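Local coordinates for protein acinetobacter secreted protease CpaA (Acinetobacter nosocomialis M2, PDB 6O38) that is a secreted zinc metalloprotease, captured here in complex with its type II secretion chaperone CpaB, at residues N530-N542 with L549-I561. Residues are numbered along the deposited sequence; the frame is centred on the assembly and turned at random.
Sequences NNINFYSSPYLYN and LGEEGKIDAVSVI
I532 and L549 meet tip to tip, CD1 to CD1 at 3.7 Å, where the loop after the zinc-binding helix 496-504 packs on the loop leading into helix 557-569 and on the helix's first turns. Both segments follow the HExxHxxGxxH zinc motif of the metzincin-like protease domain (H498, H502, H508). F534 crosses L549 at about a right angle and touches the same CD1 obliquely. Y535 CG lies anti to the carbonyl carbon (chi1 -67°), which turns one face of the ring to I561 CD1. This methyl makes a CH-pi contact, 3.9 Å from the centroid of the Y535 ring. The Y535 hydroxyl is hydrogen-bonded to R497 O, which ties this ring to the helix of the zinc site. S536 meets the first turn of the helix. S536 O accepts from V558 N at 3.1 Å, nearly straight on to the C=O, and from A557 N only weakly. The same A557 N also gives a hydrogen bond to S536 OG, which has a second partner in S516 O. S537 N donates to L549 O. P538 CD packs crosswise on the carboxylate of D556, 3.4 Å from D556 CG. D556 is the N-cap of the helix, and its OD1 accepts from S559 N, which comes from above the carboxylate plane. On the same proline, CB touches the CD of E552, whose chain is bent at chi2 (80°). A type I turn, S537 to L540, reverses the chain, and an ST turn bonds Y539 N to S537 OG. Beyond it, L549 N points straight at L540 O, 2.9 Å away with an N-H...O angle of 179°.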
ATOM      1  N   ASN A 530      -1.423  -7.107 -10.514  1.00 50.71           N
ATOM      2  CA  ASN A 530      -1.814  -7.489  -9.154  1.00 50.44           C
ATOM      3  C   ASN A 530      -0.744  -7.137  -8.117  1.00 50.43           C
ATOM      4  O   ASN A 530      -0.425  -7.943  -7.244  1.00 50.96           O
ATOM      5  CB  ASN A 530      -2.160  -8.982  -9.089  1.00 51.25           C
ATOM      6  CG  ASN A 530      -2.951  -9.344  -7.849  1.00 50.92           C
ATOM      7  OD1 ASN A 530      -3.642  -8.507  -7.272  1.00 50.24           O
ATOM      8  ND2 ASN A 530      -2.849 -10.601  -7.429  1.00 51.65           N
ATOM      9  N   ASN A 531      -0.184  -5.929  -8.202  1.00 50.49           N
ATOM     10  CA  ASN A 531       0.784  -5.478  -7.211  1.00 50.64           C
ATOM     11  C   ASN A 531       0.343  -4.236  -6.445  1.00 49.72           C
ATOM     12  O   ASN A 531       1.116  -3.731  -5.620  1.00 49.99           O
ATOM     13  CB  ASN A 531       2.156  -5.233  -7.863  1.00 51.34           C
ATOM     14  CG  ASN A 531       2.100  -4.245  -9.013  1.00 50.86           C
ATOM     15  OD1 ASN A 531       1.177  -3.438  -9.120  1.00 49.91           O
ATOM     16  ND2 ASN A 531       3.100  -4.306  -9.885  1.00 51.64           N
ATOM     17  N   ILE A 532      -0.866  -3.730  -6.684  1.00 47.25           N
ATOM     18  CA  ILE A 532      -1.458  -2.678  -5.867  1.00 46.31           C
ATOM     19  C   ILE A 532      -2.889  -3.081  -5.545  1.00 45.82           C
ATOM     20  O   ILE A 532      -3.518  -3.853  -6.275  1.00 46.09           O
ATOM     21  CB  ILE A 532      -1.419  -1.291  -6.552  1.00 45.53           C
ATOM     22  CG1 ILE A 532      -2.233  -1.298  -7.845  1.00 45.24           C
ATOM     23  CG2 ILE A 532       0.016  -0.853  -6.814  1.00 46.07           C
ATOM     24  CD1 ILE A 532      -2.343   0.060  -8.501  1.00 44.57           C
ATOM     25  N   ASN A 533      -3.404  -2.551  -4.437  1.00 43.66           N
ATOM     26  CA  ASN A 533      -4.695  -2.982  -3.899  1.00 43.34           C
ATOM     27  C   ASN A 533      -5.845  -2.213  -4.554  1.00 42.26           C
ATOM     28  O   ASN A 533      -6.592  -1.477  -3.909  1.00 41.42           O
ATOM     29  CB  ASN A 533      -4.712  -2.814  -2.384  1.00 43.27           C
ATOM     30  CG  ASN A 533      -3.591  -3.571  -1.702  1.00 44.36           C
ATOM     31  OD1 ASN A 533      -3.157  -4.622  -2.173  1.00 45.11           O
ATOM     32  ND2 ASN A 533      -3.110  -3.034  -0.587  1.00 44.42           N
ATOM     33  N   PHE A 534      -5.984  -2.403  -5.865  1.00 40.58           N
ATOM     34  CA  PHE A 534      -7.043  -1.744  -6.615  1.00 39.72           C
ATOM     35  C   PHE A 534      -7.502  -2.626  -7.765  1.00 40.47           C
ATOM     36  O   PHE A 534      -6.720  -3.392  -8.333  1.00 41.56           O
ATOM     37  CB  PHE A 534      -6.595  -0.390  -7.181  1.00 39.11           C
ATOM     38  CG  PHE A 534      -6.293   0.643  -6.136  1.00 38.36           C
ATOM     39  CD1 PHE A 534      -7.309   1.405  -5.582  1.00 37.31           C
ATOM     40  CD2 PHE A 534      -4.990   0.870  -5.723  1.00 38.86           C
ATOM     41  CE1 PHE A 534      -7.033   2.362  -4.624  1.00 36.77           C
ATOM     42  CE2 PHE A 534      -4.707   1.826  -4.766  1.00 38.35           C
ATOM     43  CZ  PHE A 534      -5.730   2.573  -4.216  1.00 37.31           C
ATOM     44  N   TYR A 535      -8.786  -2.512  -8.093  1.00 38.69           N
ATOM     45  CA  TYR A 535      -9.283  -2.877  -9.409  1.00 39.75           C
ATOM     46  C   TYR A 535      -9.255  -1.638 -10.296  1.00 39.79           C
ATOM     47  O   TYR A 535      -9.376  -0.509  -9.814  1.00 39.21           O
ATOM     48  CB  TYR A 535     -10.702  -3.444  -9.333  1.00 40.49           C
ATOM     49  CG  TYR A 535     -10.808  -4.777  -8.624  1.00 41.31           C
ATOM     50  CD1 TYR A 535     -10.451  -5.957  -9.265  1.00 42.48           C
ATOM     51  CD2 TYR A 535     -11.275  -4.858  -7.318  1.00 41.23           C
ATOM     52  CE1 TYR A 535     -10.550  -7.177  -8.624  1.00 43.56           C
ATOM     53  CE2 TYR A 535     -11.377  -6.077  -6.668  1.00 42.68           C
ATOM     54  CZ  TYR A 535     -11.013  -7.233  -7.326  1.00 43.76           C
ATOM     55  OH  TYR A 535     -11.111  -8.448  -6.688  1.00 45.13           O
ATOM     56  N   SER A 536      -9.091  -1.851 -11.598  1.00 40.38           N
ATOM     57  CA  SER A 536      -8.859  -0.729 -12.496  1.00 40.89           C
ATOM     58  C   SER A 536     -10.115   0.122 -12.643  1.00 41.62           C
ATOM     59  O   SER A 536     -11.236  -0.392 -12.682  1.00 42.40           O
ATOM     60  CB  SER A 536      -8.394  -1.222 -13.867  1.00 42.18           C
ATOM     61  OG  SER A 536      -9.438  -1.878 -14.561  1.00 43.46           O
ATOM     62  N   SER A 537      -9.915   1.440 -12.721  1.00 41.23           N
ATOM     63  CA  SER A 537     -10.991   2.412 -12.866  1.00 42.54           C
ATOM     64  C   SER A 537     -10.413   3.773 -13.236  1.00 43.10           C
ATOM     65  O   SER A 537      -9.404   4.197 -12.658  1.00 42.14           O
ATOM     66  CB  SER A 537     -11.810   2.521 -11.580  1.00 42.26           C
ATOM     67  OG  SER A 537     -12.733   3.596 -11.656  1.00 44.19           O
ATOM     68  N   PRO A 538     -11.025   4.492 -14.182  1.00 43.17           N
ATOM     69  CA  PRO A 538     -10.546   5.840 -14.518  1.00 44.00           C
ATOM     70  C   PRO A 538     -10.825   6.878 -13.444  1.00 44.17           C
ATOM     71  O   PRO A 538     -10.503   8.054 -13.644  1.00 45.20           O
ATOM     72  CB  PRO A 538     -11.309   6.167 -15.810  1.00 46.08           C
ATOM     73  CG  PRO A 538     -12.553   5.357 -15.720  1.00 46.63           C
ATOM     74  CD  PRO A 538     -12.176   4.088 -15.007  1.00 44.75           C
ATOM     75  N   TYR A 539     -11.427   6.492 -12.322  1.00 42.40           N
ATOM     76  CA  TYR A 539     -11.671   7.402 -11.213  1.00 42.83           C
ATOM     77  C   TYR A 539     -10.776   7.094 -10.021  1.00 41.03           C
ATOM     78  O   TYR A 539     -10.960   7.677  -8.946  1.00 41.54           O
ATOM     79  CB  TYR A 539     -13.145   7.349 -10.814  1.00 44.24           C
ATOM     80  CG  TYR A 539     -14.071   7.458 -12.004  1.00 46.27           C
ATOM     81  CD1 TYR A 539     -14.112   8.614 -12.773  1.00 47.75           C
ATOM     82  CD2 TYR A 539     -14.892   6.399 -12.370  1.00 46.76           C
ATOM     83  CE1 TYR A 539     -14.951   8.717 -13.867  1.00 49.62           C
ATOM     84  CE2 TYR A 539     -15.735   6.493 -13.464  1.00 48.75           C
ATOM     85  CZ  TYR A 539     -15.760   7.653 -14.208  1.00 50.24           C
ATOM     86  OH  TYR A 539     -16.596   7.752 -15.297  1.00 52.17           O
ATOM     87  N   LEU A 540      -9.810   6.194 -10.190  1.00 41.00           N
ATOM     88  CA  LEU A 540      -8.832   5.855  -9.169  1.00 39.30           C
ATOM     89  C   LEU A 540      -7.448   6.273  -9.643  1.00 39.26           C
ATOM     90  O   LEU A 540      -7.157   6.263 -10.843  1.00 39.96           O
ATOM     91  CB  LEU A 540      -8.844   4.356  -8.867  1.00 37.63           C
ATOM     92  CG  LEU A 540     -10.162   3.774  -8.360  1.00 37.80           C
ATOM     93  CD1 LEU A 540     -10.054   2.266  -8.284  1.00 36.49           C
ATOM     94  CD2 LEU A 540     -10.531   4.361  -7.006  1.00 37.93           C
ATOM     95  N   TYR A 541      -6.593   6.640  -8.694  1.00 36.09           N
ATOM     96  CA  TYR A 541      -5.254   7.119  -9.004  1.00 36.70           C
ATOM     97  C   TYR A 541      -4.232   6.427  -8.115  1.00 35.61           C
ATOM     98  O   TYR A 541      -4.513   6.119  -6.953  1.00 34.52           O
ATOM     99  CB  TYR A 541      -5.164   8.641  -8.840  1.00 37.94           C
ATOM    100  CG  TYR A 541      -6.116   9.395  -9.740  1.00 39.36           C
ATOM    101  CD1 TYR A 541      -7.430   9.630  -9.353  1.00 39.46           C
ATOM    102  CD2 TYR A 541      -5.706   9.862 -10.982  1.00 40.85           C
ATOM    103  CE1 TYR A 541      -8.305  10.312 -10.175  1.00 40.91           C
ATOM    104  CE2 TYR A 541      -6.575  10.546 -11.811  1.00 42.30           C
ATOM    105  CZ  TYR A 541      -7.874  10.768 -11.402  1.00 42.28           C
ATOM    106  OH  TYR A 541      -8.742  11.448 -12.223  1.00 43.87           O
ATOM    107  N   ASN A 542      -3.053   6.175  -8.677  1.00 39.59           N
ATOM    108  CA  ASN A 542      -1.932   5.618  -7.937  1.00 39.17           C
ATOM    109  C   ASN A 542      -1.629   6.493  -6.722  1.00 39.54           C
ATOM    110  O   ASN A 542      -1.364   7.694  -6.882  1.00 41.24           O
ATOM    111  CB  ASN A 542      -0.705   5.515  -8.843  1.00 40.42           C
ATOM    112  CG  ASN A 542       0.426   4.714  -8.218  1.00 40.72           C
ATOM    113  OD1 ASN A 542       0.821   4.949  -7.076  1.00 40.91           O
ATOM    114  ND2 ASN A 542       0.955   3.757  -8.974  1.00 41.40           N
ATOM    115  N   LEU A 549      -5.557   4.952 -12.842  1.00 41.43           N
ATOM    116  CA  LEU A 549      -5.599   3.493 -12.937  1.00 40.94           C
ATOM    117  C   LEU A 549      -6.702   3.010 -13.875  1.00 41.79           C
ATOM    118  O   LEU A 549      -7.534   2.182 -13.510  1.00 41.06           O
ATOM    119  CB  LEU A 549      -5.769   2.899 -11.544  1.00 39.13           C
ATOM    120  CG  LEU A 549      -4.667   3.219 -10.533  1.00 38.47           C
ATOM    121  CD1 LEU A 549      -4.959   2.561  -9.195  1.00 37.18           C
ATOM    122  CD2 LEU A 549      -3.311   2.781 -11.064  1.00 39.40           C
ATOM    123  N   GLY A 550      -6.713   3.518 -15.098  1.00 41.50           N
ATOM    124  CA  GLY A 550      -7.731   3.139 -16.054  1.00 42.67           C
ATOM    125  C   GLY A 550      -7.909   4.210 -17.112  1.00 44.62           C
ATOM    126  O   GLY A 550      -7.124   5.153 -17.213  1.00 45.21           O
ATOM    127  N   GLU A 551      -8.971   4.035 -17.897  1.00 48.00           N
ATOM    128  CA  GLU A 551      -9.261   4.928 -19.013  1.00 49.92           C
ATOM    129  C   GLU A 551     -10.747   4.841 -19.328  1.00 51.11           C
ATOM    130  O   GLU A 551     -11.293   3.737 -19.425  1.00 51.14           O
ATOM    131  CB  GLU A 551      -8.419   4.560 -20.238  1.00 52.41           C
ATOM    132  CG  GLU A 551      -8.566   5.511 -21.413  1.00 56.02           C
ATOM    133  CD  GLU A 551      -7.509   5.283 -22.476  1.00 59.44           C
ATOM    134  OE1 GLU A 551      -6.728   4.317 -22.344  1.00 59.20           O
ATOM    135  OE2 GLU A 551      -7.460   6.070 -23.445  1.00 62.59           O
ATOM    136  N   GLU A 552     -11.395   5.995 -19.479  1.00 52.26           N
ATOM    137  CA  GLU A 552     -12.835   6.033 -19.713  1.00 53.82           C
ATOM    138  C   GLU A 552     -13.210   5.284 -20.987  1.00 55.20           C
ATOM    139  O   GLU A 552     -12.797   5.663 -22.090  1.00 56.35           O
ATOM    140  CB  GLU A 552     -13.330   7.477 -19.788  1.00 55.22           C
ATOM    141  CG  GLU A 552     -13.247   8.269 -18.480  1.00 54.95           C
ATOM    142  CD  GLU A 552     -11.865   8.813 -18.186  1.00 54.43           C
ATOM    143  OE1 GLU A 552     -10.917   8.484 -18.930  1.00 53.82           O
ATOM    144  OE2 GLU A 552     -11.729   9.581 -17.209  1.00 54.26           O
ATOM    145  N   GLY A 553     -13.987   4.212 -20.828  1.00 53.64           N
ATOM    146  CA  GLY A 553     -14.509   3.443 -21.936  1.00 55.20           C
ATOM    147  C   GLY A 553     -13.613   2.348 -22.477  1.00 54.70           C
ATOM    148  O   GLY A 553     -14.053   1.593 -23.356  1.00 56.07           O
ATOM    149  N   LYS A 554     -12.381   2.227 -21.997  1.00 53.57           N
ATOM    150  CA  LYS A 554     -11.497   1.167 -22.470  1.00 53.75           C
ATOM    151  C   LYS A 554     -10.995   0.251 -21.365  1.00 51.51           C
ATOM    152  O   LYS A 554     -10.994  -0.969 -21.542  1.00 51.76           O
ATOM    153  CB  LYS A 554     -10.314   1.764 -23.246  1.00 56.31           C
ATOM    154  CG  LYS A 554     -10.744   2.353 -24.585  1.00 59.95           C
ATOM    155  CD  LYS A 554      -9.578   2.576 -25.531  1.00 63.21           C
ATOM    156  CE  LYS A 554     -10.083   2.949 -26.919  1.00 67.09           C
ATOM    157  NZ  LYS A 554      -8.999   3.433 -27.816  1.00 70.79           N
ATOM    158  N   ILE A 555     -10.561   0.796 -20.231  1.00 50.59           N
ATOM    159  CA  ILE A 555     -10.037   0.000 -19.122  1.00 48.73           C
ATOM    160  C   ILE A 555     -10.777   0.453 -17.869  1.00 47.73           C
ATOM    161  O   ILE A 555     -10.402   1.450 -17.242  1.00 46.88           O
ATOM    162  CB  ILE A 555      -8.521   0.148 -18.954  1.00 48.00           C
ATOM    163  CG1 ILE A 555      -7.796  -0.225 -20.249  1.00 50.94           C
ATOM    164  CG2 ILE A 555      -8.026  -0.716 -17.803  1.00 46.03           C
ATOM    165  CD1 ILE A 555      -6.312   0.075 -20.227  1.00 51.62           C
ATOM    166  N   ASP A 556     -11.833  -0.278 -17.501  1.00 46.50           N
ATOM    167  CA  ASP A 556     -12.639   0.059 -16.323  1.00 45.82           C
ATOM    168  C   ASP A 556     -13.179  -1.253 -15.746  1.00 45.67           C
ATOM    169  O   ASP A 556     -14.241  -1.732 -16.149  1.00 47.47           O
ATOM    170  CB  ASP A 556     -13.760   1.023 -16.686  1.00 47.78           C
ATOM    171  CG  ASP A 556     -14.429   1.630 -15.469  1.00 47.71           C
ATOM    172  OD1 ASP A 556     -14.100   1.227 -14.332  1.00 46.12           O
ATOM    173  OD2 ASP A 556     -15.286   2.522 -15.649  1.00 49.61           O
ATOM    174  N   ALA A 557     -12.441  -1.816 -14.787  1.00 43.41           N
ATOM    175  CA  ALA A 557     -12.876  -3.060 -14.161  1.00 43.09           C
ATOM    176  C   ALA A 557     -14.020  -2.821 -13.183  1.00 43.16           C
ATOM    177  O   ALA A 557     -14.930  -3.650 -13.072  1.00 44.22           O
ATOM    178  CB  ALA A 557     -11.702  -3.735 -13.454  1.00 41.84           C
ATOM    179  N   VAL A 558     -13.985  -1.699 -12.460  1.00 41.62           N
ATOM    180  CA  VAL A 558     -14.988  -1.436 -11.431  1.00 41.96           C
ATOM    181  C   VAL A 558     -16.376  -1.307 -12.050  1.00 44.98           C
ATOM    182  O   VAL A 558     -17.378  -1.727 -11.457  1.00 46.03           O
ATOM    183  CB  VAL A 558     -14.603  -0.181 -10.625  1.00 40.78           C
ATOM    184  CG1 VAL A 558     -15.686   0.165  -9.614  1.00 41.57           C
ATOM    185  CG2 VAL A 558     -13.268  -0.393  -9.926  1.00 38.28           C
ATOM    186  N   SER A 559     -16.457  -0.741 -13.257  1.00 40.93           N
ATOM    187  CA  SER A 559     -17.755  -0.587 -13.907  1.00 43.96           C
ATOM    188  C   SER A 559     -18.371  -1.934 -14.264  1.00 45.39           C
ATOM    189  O   SER A 559     -19.597  -2.083 -14.222  1.00 48.08           O
ATOM    190  CB  SER A 559     -17.619   0.280 -15.157  1.00 44.87           C
ATOM    191  OG  SER A 559     -16.907  -0.402 -16.175  1.00 44.87           O
ATOM    192  N   VAL A 560     -17.546  -2.922 -14.611  1.00 44.02           N
ATOM    193  CA  VAL A 560     -18.068  -4.250 -14.915  1.00 45.16           C
ATOM    194  C   VAL A 560     -18.418  -4.998 -13.634  1.00 43.81           C
ATOM    195  O   VAL A 560     -19.425  -5.712 -13.576  1.00 45.04           O
ATOM    196  CB  VAL A 560     -17.056  -5.029 -15.777  1.00 44.45           C
ATOM    197  CG1 VAL A 560     -17.482  -6.481 -15.929  1.00 45.23           C
ATOM    198  CG2 VAL A 560     -16.916  -4.371 -17.141  1.00 45.86           C
ATOM    199  N   ILE A 561     -17.598  -4.846 -12.591  1.00 44.71           N
ATOM    200  CA  ILE A 561     -17.893  -5.478 -11.306  1.00 43.24           C
ATOM    201  C   ILE A 561     -19.231  -4.985 -10.766  1.00 43.96           C
ATOM    202  O   ILE A 561     -20.063  -5.775 -10.305  1.00 44.01           O
ATOM    203  CB  ILE A 561     -16.754  -5.221 -10.304  1.00 40.91           C
ATOM    204  CG1 ILE A 561     -15.467  -5.911 -10.761  1.00 40.30           C
ATOM    205  CG2 ILE A 561     -17.149  -5.689  -8.914  1.00 40.16           C
ATOM    206  CD1 ILE A 561     -14.288  -5.660  -9.844  1.00 38.53           C
TER